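PDB 1CBK: protein (7,8-dihydro-6-hydroxymethylpterin-pyrophosphokinase), which probably catalyses the transfer of pyrophosphate from ATP to 6-hydroxymethyl-7,8-dihydropterin, a step of folate biosynthesis. Local coordinates for residues L74-I77 with E78-G82; G90-T93 with L94-D97; I106-E109 with R110-I113. One frame throughout, in Å; residues are numbered along the deposited sequence.

Interaction 1: L74-I77 with E78-G82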
loop_
_atom_site.group_PDB
_atom_site.type_symbol
_atom_site.label_atom_id
_atom_site.label_comp_id
_atom_site.label_asym_id
_atom_site.label_seq_id
_atom_site.Cartn_x
_atom_site.Cartn_y
_atom_site.Cartn_z
ATOM N N LEU A 74 18.380 -11.510 3.924
ATOM C CA LEU A 74 17.473 -11.542 2.779
ATOM C C LEU A 74 18.036 -10.698 1.633
ATOM O O LEU A 74 17.878 -11.041 0.463
ATOM C CB LEU A 74 16.076 -11.059 3.157
ATOM C CG LEU A 74 15.352 -11.911 4.192
ATOM C CD1 LEU A 74 13.993 -11.267 4.469
ATOM C CD2 LEU A 74 15.189 -13.368 3.702
ATOM N N GLN A 75 18.656 -9.573 1.970
ATOM C CA GLN A 75 19.241 -8.696 0.960
ATOM C C GLN A 75 20.445 -9.391 0.305
ATOM O O GLN A 75 20.676 -9.241 -0.895
ATOM C CB GLN A 75 19.624 -7.337 1.561
ATOM C CG GLN A 75 18.404 -6.558 2.061
ATOM C CD GLN A 75 18.735 -5.184 2.612
ATOM O OE1 GLN A 75 18.016 -4.221 2.364
ATOM N NE2 GLN A 75 19.806 -5.086 3.362
ATOM N N ARG A 76 21.183 -10.162 1.101
ATOM C CA ARG A 76 22.337 -10.919 0.594
ATOM C C ARG A 76 21.846 -11.967 -0.401
ATOM O O ARG A 76 22.446 -12.141 -1.464
ATOM C CB ARG A 76 23.068 -11.590 1.741
ATOM C CG ARG A 76 24.287 -12.399 1.348
ATOM C CD ARG A 76 24.995 -12.882 2.596
ATOM N NE ARG A 76 25.900 -13.994 2.332
ATOM C CZ ARG A 76 25.718 -15.237 2.781
ATOM N NH1 ARG A 76 24.654 -15.533 3.517
ATOM N NH2 ARG A 76 26.603 -16.191 2.495
ATOM N N ILE A 77 20.734 -12.632 -0.071
ATOM C CA ILE A 77 20.165 -13.630 -0.954
ATOM C C ILE A 77 19.727 -12.973 -2.265
ATOM O O ILE A 77 19.973 -13.521 -3.337
ATOM C CB ILE A 77 18.987 -14.384 -0.284
ATOM C CG1 ILE A 77 19.525 -15.336 0.786
ATOM C CG2 ILE A 77 18.141 -15.143 -1.342
ATOM C CD1 ILE A 77 18.454 -15.879 1.738
ATOM N N GLU A 78 19.065 -11.818 -2.193
ATOM C CA GLU A 78 18.635 -11.108 -3.408
ATOM C C GLU A 78 19.866 -10.729 -4.263
ATOM O O GLU A 78 19.868 -10.899 -5.488
ATOM C CB GLU A 78 17.858 -9.829 -3.048
ATOM C CG GLU A 78 16.504 -10.045 -2.384
ATOM C CD GLU A 78 15.815 -8.730 -2.034
ATOM O OE1 GLU A 78 16.484 -7.783 -1.598
ATOM O OE2 GLU A 78 14.590 -8.650 -2.190
ATOM N N ASN A 79 20.928 -10.262 -3.604
ATOM C CA ASN A 79 22.151 -9.864 -4.302
ATOM C C ASN A 79 22.863 -11.036 -4.984
ATOM O O ASN A 79 23.214 -10.972 -6.165
ATOM C CB ASN A 79 23.098 -9.144 -3.349
ATOM C CG ASN A 79 22.629 -7.731 -3.017
ATOM O OD1 ASN A 79 22.093 -7.032 -3.879
ATOM N ND2 ASN A 79 22.843 -7.300 -1.771
ATOM N N GLU A 80 23.017 -12.133 -4.254
ATOM C CA GLU A 80 23.686 -13.318 -4.785
ATOM C C GLU A 80 22.826 -14.033 -5.833
ATOM O O GLU A 80 23.335 -14.826 -6.636
ATOM C CB GLU A 80 24.103 -14.242 -3.630
ATOM C CG GLU A 80 25.044 -13.545 -2.619
ATOM C CD GLU A 80 25.678 -14.493 -1.607
ATOM O OE1 GLU A 80 25.179 -15.616 -1.441
ATOM O OE2 GLU A 80 26.681 -14.107 -0.967
ATOM N N GLN A 81 21.528 -13.721 -5.858
ATOM C CA GLN A 81 20.630 -14.305 -6.839
ATOM C C GLN A 81 20.531 -13.350 -8.042
ATOM O O GLN A 81 19.738 -13.550 -8.966
ATOM C CB GLN A 81 19.243 -14.599 -6.224
ATOM C CG GLN A 81 18.441 -15.575 -7.069
ATOM C CD GLN A 81 17.230 -16.156 -6.375
ATOM O OE1 GLN A 81 16.127 -16.163 -6.929
ATOM N NE2 GLN A 81 17.432 -16.701 -5.185
ATOM N N GLY A 82 21.362 -12.313 -8.031
ATOM C CA GLY A 82 21.373 -11.339 -9.118
ATOM C C GLY A 82 20.093 -10.536 -9.324
ATOM O O GLY A 82 19.692 -10.311 -10.465
HETATM O O HOH W 1 19.175 -6.490 -1.924
#
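The last turns of helix 67-80 carry this local contact, in which Arg76 reaches along the helix surface to Glu80 while the backbone winds down to a Schellman motif at Gly82. Successive i to i+4 bonds hold the turns: Glu78 N to Leu74 O, Asn79 N to Gln75 O, and Glu80 N to Arg76 O at 2.8 Å. The next in the series, Gln81 N to Ile77 O, is weak, its N-H bent to 128° as Gln81 leaves helical geometry. Gly82, with positive phi, then turns the chain, its N bonding to Asn79 O while Arg83 N returns to Glu78 O.

On the exposed side, Arg76 and Glu80 form an i, i+4 salt bridge, NE to OE2 at 3.4 Å. The arginine chain is extended, with CG anti to the backbone N (chi1 -180°). Glu80 OE1 lies over one face of the guanidinium, the two planes 68° apart, and the bridge through OE2 is a long one. The stronger partner of the same arginine is Glu73, in a salt bridge at NH1. Glu78 lays its CG against Leu74 O, 3.3 Å away, and a water donates both to its OE1 (3.0 Å) and to Gln75 O, tying the carboxylate to the preceding turn.

The other oxygen of Glu78, OE2, accepts from Leu96 N, linking the helix to strand 95-101. Leu74 and Ile77 face inward, resting on Leu96 of that strand and on Ile26 and Ala25 of helix 15-27, so this helix end packs against both elements.

Interaction 2: G90-T93 with L94-D97. With ROI (7,8-dihydro-7,7-dimethyl-6-hydroxypterin), chain D; SO4 (sulfate ion), chain C.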
loop_
_atom_site.group_PDB
_atom_site.type_symbol
_atom_site.label_atom_id
_atom_site.label_comp_id
_atom_site.label_asym_id
_atom_site.label_seq_id
_atom_site.Cartn_x
_atom_site.Cartn_y
_atom_site.Cartn_z
ATOM N N GLY A 90 7.635 -1.779 -11.639
ATOM C CA GLY A 90 7.704 -2.706 -12.761
ATOM C C GLY A 90 8.391 -4.038 -12.476
ATOM O O GLY A 90 8.516 -4.459 -11.320
ATOM N N GLU A 91 8.924 -4.632 -13.548
ATOM C CA GLU A 91 9.596 -5.933 -13.524
ATOM C C GLU A 91 10.771 -6.102 -12.547
ATOM O O GLU A 91 11.641 -5.259 -12.462
ATOM C CB GLU A 91 10.062 -6.301 -14.937
ATOM C CG GLU A 91 8.989 -6.231 -16.028
ATOM C CD GLU A 91 8.814 -4.841 -16.662
ATOM O OE1 GLU A 91 9.399 -3.836 -16.199
ATOM O OE2 GLU A 91 8.062 -4.765 -17.659
ATOM N N ARG A 92 10.814 -7.241 -11.864
ATOM C CA ARG A 92 11.893 -7.550 -10.926
ATOM C C ARG A 92 12.035 -9.076 -10.891
ATOM O O ARG A 92 11.037 -9.798 -10.918
ATOM C CB ARG A 92 11.550 -7.038 -9.524
ATOM C CG ARG A 92 10.294 -7.727 -8.945
ATOM C CD ARG A 92 9.524 -6.823 -8.033
ATOM N NE ARG A 92 9.202 -5.581 -8.715
ATOM C CZ ARG A 92 9.448 -4.384 -8.203
ATOM N NH1 ARG A 92 9.979 -4.280 -6.981
ATOM N NH2 ARG A 92 9.138 -3.295 -8.895
ATOM N N THR A 93 13.267 -9.561 -10.823
ATOM C CA THR A 93 13.510 -10.994 -10.769
ATOM C C THR A 93 13.134 -11.591 -9.407
ATOM O O THR A 93 12.792 -12.766 -9.324
ATOM C CB THR A 93 14.981 -11.314 -11.083
ATOM O OG1 THR A 93 15.812 -10.580 -10.186
ATOM C CG2 THR A 93 15.345 -10.918 -12.538
ATOM N N LEU A 94 13.197 -10.786 -8.345
ATOM C CA LEU A 94 12.874 -11.258 -6.997
ATOM C C LEU A 94 12.793 -10.150 -5.948
ATOM O O LEU A 94 13.610 -9.232 -5.935
ATOM C CB LEU A 94 13.947 -12.271 -6.516
ATOM C CG LEU A 94 13.813 -12.863 -5.096
ATOM C CD1 LEU A 94 12.739 -13.954 -5.100
ATOM C CD2 LEU A 94 15.146 -13.434 -4.643
ATOM N N ASP A 95 11.811 -10.267 -5.063
ATOM C CA ASP A 95 11.639 -9.361 -3.929
ATOM C C ASP A 95 11.318 -10.260 -2.726
ATOM O O ASP A 95 10.455 -11.122 -2.831
ATOM C CB ASP A 95 10.456 -8.391 -4.131
ATOM C CG ASP A 95 10.887 -7.013 -4.590
ATOM O OD1 ASP A 95 12.090 -6.780 -4.776
ATOM O OD2 ASP A 95 10.008 -6.150 -4.770
ATOM N N LEU A 96 12.067 -10.087 -1.637
ATOM C CA LEU A 96 11.869 -10.819 -0.379
ATOM C C LEU A 96 11.503 -9.729 0.619
ATOM O O LEU A 96 12.230 -8.751 0.736
ATOM C CB LEU A 96 13.165 -11.513 0.073
ATOM C CG LEU A 96 13.691 -12.580 -0.894
ATOM C CD1 LEU A 96 14.929 -13.253 -0.305
ATOM C CD2 LEU A 96 12.592 -13.601 -1.170
ATOM N N ASP A 97 10.379 -9.871 1.316
ATOM C CA ASP A 97 9.943 -8.847 2.277
ATOM C C ASP A 97 9.527 -9.458 3.632
ATOM O O ASP A 97 8.784 -10.428 3.662
ATOM C CB ASP A 97 8.728 -8.076 1.725
ATOM C CG ASP A 97 9.079 -7.168 0.559
ATOM O OD1 ASP A 97 9.966 -6.301 0.718
ATOM O OD2 ASP A 97 8.449 -7.306 -0.512
HETATM N N1 ROI D . 2.357 -7.203 -8.343
HETATM C C2 ROI D . 2.115 -8.518 -8.010
HETATM N N2 ROI D . 1.002 -9.104 -8.525
HETATM N N3 ROI D . 2.931 -9.237 -7.202
HETATM C C4 ROI D . 4.042 -8.702 -6.650
HETATM O O4 ROI D . 4.819 -9.362 -5.942
HETATM C C4A ROI D . 4.333 -7.322 -6.909
HETATM N N5 ROI D . 5.381 -6.761 -6.380
HETATM C C6 ROI D . 5.730 -5.442 -6.587
HETATM C C7 ROI D . 4.741 -4.519 -7.347
HETATM C C16 ROI D . 3.890 -3.658 -6.335
HETATM C C15 ROI D . 5.482 -3.643 -8.365
HETATM N N8 ROI D . 3.701 -5.289 -8.097
HETATM C C8A ROI D . 3.412 -6.611 -7.811
HETATM O O9 ROI D . 6.856 -5.092 -6.107
HETATM S S SO4 C . 9.712 -0.516 -6.427
HETATM O O1 SO4 C . 8.588 0.196 -5.575
HETATM O O2 SO4 C . 10.289 -1.813 -5.622
HETATM O O3 SO4 C . 9.052 -0.900 -7.702
HETATM O O4 SO4 C . 10.961 0.471 -6.715
#
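Residues 90-93 run as an irregular loop that bends at Thr93, whose helix-like phi and psi interrupt otherwise extended angles, and passes through Leu94 into strand 95-101. The bend lets Arg92 and Asp95, three residues apart, bring their side chains together.

Arg92 NH1 donates to Asp95 OD2 at 2.9 Å in a salt bridge. It meets the oxygen on its syn side, but 33° out of the carboxylate plane, and the two flat groups stand 72° apart. The arginine starts with CG wedged between its own backbone N and carbonyl carbon (chi1 63°) and bends again at chi2 and chi3, a folded course that also packs CD against Asp95 OD2, 3.4 Å away. Its other edge turns back to the loop: NE and NH2 both donate to Gly90 O, at 2.9 and 2.8 Å, with that oxygen close to the guanidinium plane. These bonds, together with Asp95, fix the rotation of the guanidinium.

A sulfate, probably from the crystallisation liquor, takes the remaining edge, with NH1 donating to its O2 at 2.8 Å and NH2 to its O3 at 2.7 Å. Over one face of the guanidinium lies O9 of the bound pterin analogue, 3.3 Å from NH1. Arg83 forms a salt bridge to Asp95 OD1, so each carboxylate oxygen has an arginine partner. Tyr54 adds a hydrogen bond at Arg92 NE.

Arg92 and Asp95 both line the pterin pocket of this pyrophosphokinase, and an arginine holding an anion beside the pterin is consistent with a place where phosphates of the ATP substrate could bind.

Interaction 3: I106-E109 with R110-I113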
loop_
_atom_site.group_PDB
_atom_site.type_symbol
_atom_site.label_atom_id
_atom_site.label_comp_id
_atom_site.label_asym_id
_atom_site.label_seq_id
_atom_site.Cartn_x
_atom_site.Cartn_y
_atom_site.Cartn_z
ATOM N N ILE A 106 8.209 -2.966 14.427
ATOM C CA ILE A 106 9.504 -2.346 14.205
ATOM C C ILE A 106 9.352 -1.353 13.077
ATOM O O ILE A 106 9.016 -1.704 11.961
ATOM C CB ILE A 106 10.559 -3.417 13.828
ATOM C CG1 ILE A 106 10.576 -4.506 14.895
ATOM C CG2 ILE A 106 11.946 -2.806 13.713
ATOM C CD1 ILE A 106 11.423 -5.650 14.556
ATOM N N GLN A 107 9.560 -0.090 13.385
ATOM C CA GLN A 107 9.426 0.940 12.373
ATOM C C GLN A 107 10.636 1.846 12.590
ATOM O O GLN A 107 10.646 2.655 13.519
ATOM C CB GLN A 107 8.089 1.694 12.543
ATOM C CG GLN A 107 6.830 0.803 12.719
ATOM C CD GLN A 107 6.307 0.148 11.433
ATOM O OE1 GLN A 107 6.633 0.578 10.322
ATOM N NE2 GLN A 107 5.443 -0.864 11.587
ATOM N N ASN A 108 11.692 1.613 11.805
ATOM C CA ASN A 108 12.945 2.377 11.889
ATOM C C ASN A 108 13.499 2.734 10.513
ATOM O O ASN A 108 12.790 2.619 9.522
ATOM C CB ASN A 108 14.012 1.664 12.759
ATOM C CG ASN A 108 14.363 0.248 12.286
ATOM O OD1 ASN A 108 14.390 -0.683 13.093
ATOM N ND2 ASN A 108 14.690 0.090 11.007
ATOM N N GLU A 109 14.770 3.119 10.444
ATOM C CA GLU A 109 15.402 3.515 9.176
ATOM C C GLU A 109 15.425 2.465 8.073
ATOM O O GLU A 109 15.323 2.806 6.895
ATOM C CB GLU A 109 16.838 3.983 9.435
ATOM C CG GLU A 109 17.005 5.487 9.552
ATOM C CD GLU A 109 17.392 6.125 8.234
ATOM O OE1 GLU A 109 18.578 5.980 7.833
ATOM O OE2 GLU A 109 16.518 6.757 7.597
ATOM N N ARG A 110 15.591 1.201 8.470
ATOM C CA ARG A 110 15.659 0.082 7.536
ATOM C C ARG A 110 14.446 -0.847 7.525
ATOM O O ARG A 110 14.235 -1.567 6.547
ATOM C CB ARG A 110 16.912 -0.751 7.828
ATOM C CG ARG A 110 18.236 0.023 7.780
ATOM C CD ARG A 110 19.441 -0.901 8.002
ATOM N NE ARG A 110 19.534 -1.899 6.934
ATOM C CZ ARG A 110 20.059 -3.114 7.076
ATOM N NH1 ARG A 110 20.543 -3.513 8.250
ATOM N NH2 ARG A 110 20.089 -3.938 6.033
ATOM N N LEU A 111 13.643 -0.838 8.588
ATOM C CA LEU A 111 12.483 -1.733 8.658
ATOM C C LEU A 111 11.136 -1.064 8.889
ATOM O O LEU A 111 11.045 -0.081 9.596
ATOM C CB LEU A 111 12.694 -2.772 9.760
ATOM C CG LEU A 111 13.781 -3.822 9.527
ATOM C CD1 LEU A 111 14.035 -4.545 10.809
ATOM C CD2 LEU A 111 13.344 -4.780 8.425
ATOM N N THR A 112 10.096 -1.693 8.349
ATOM C CA THR A 112 8.710 -1.251 8.458
ATOM C C THR A 112 7.958 -2.564 8.670
ATOM O O THR A 112 7.528 -3.204 7.706
ATOM C CB THR A 112 8.208 -0.631 7.114
ATOM O OG1 THR A 112 9.104 0.403 6.680
ATOM C CG2 THR A 112 6.799 -0.053 7.261
ATOM N N ILE A 113 7.844 -2.983 9.927
ATOM C CA ILE A 113 7.166 -4.225 10.288
ATOM C C ILE A 113 6.110 -3.957 11.368
ATOM O O ILE A 113 6.420 -3.442 12.436
ATOM C CB ILE A 113 8.164 -5.291 10.837
ATOM C CG1 ILE A 113 9.307 -5.543 9.840
ATOM C CG2 ILE A 113 7.418 -6.587 11.144
ATOM C CD1 ILE A 113 10.371 -6.497 10.348
HETATM O O HOH W 2 11.441 1.868 6.776
#
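A small antiparallel beta hairpin, strand 106-107 returning as strand 112-113, makes this contact; it follows strand 95-101 in the chain and packs against it and the start of helix 67-80. Ile106 and Ile113 form the hydrogen-bonded pair: Ile106 N donates to Ile113 O and Ile113 N to Ile106 O, each at 2.7 Å. Gln107 and Thr112 follow as a non-hydrogen-bonded pair, and Asn108 N to Leu111 O (2.9 Å) closes the ladder before the turn.

On the Ile106 face, Ile106 CG2 lies alongside Leu111 CD1 at 4.0 Å; Leu111 and Ile113 continue onto Ile98, and Ile106 and Leu111 onto Pro67. Across the hairpin Gln107, bent at chi2 (-76°), brings OE1 to 3.1 Å from Thr112 CG2, while NE2 bonds to Pro114 O. A water donates to Asn108 O and also bonds to Thr112 OG1 at 2.8 Å. Arg110 NH2 forms a salt bridge with Asp72 of helix 67-80.

The chemistry thus divides by face: apolar groups seal the hairpin to its own subunit, whereas Gln107 OE1 makes weak hydrogen bonds with Trp89 and Arg88 of the second subunit, Thr112 packs on that Trp89, and that Arg88 bonds to Asn108 O.

Overall arrangement
Along the chain the three contacts come in series: the end of helix 67-80, the pocket loop entering strand 95-101, then the hairpin 106-113. Interactions 1 and 2 are neighbours, centres 11 Å apart, and meet where the helix packs on strand 95-101, an outermost strand of the main antiparallel sheet. Interaction 3 lies about 20 Å from interaction 1 and 19 Å from interaction 2, centre to centre; it touches the first through Gln75 and Arg110 but not the second. Helix 67-80 thus backs both the strand that leads out of the pterin pocket and the hairpin, which in this crystal also meets a second subunit.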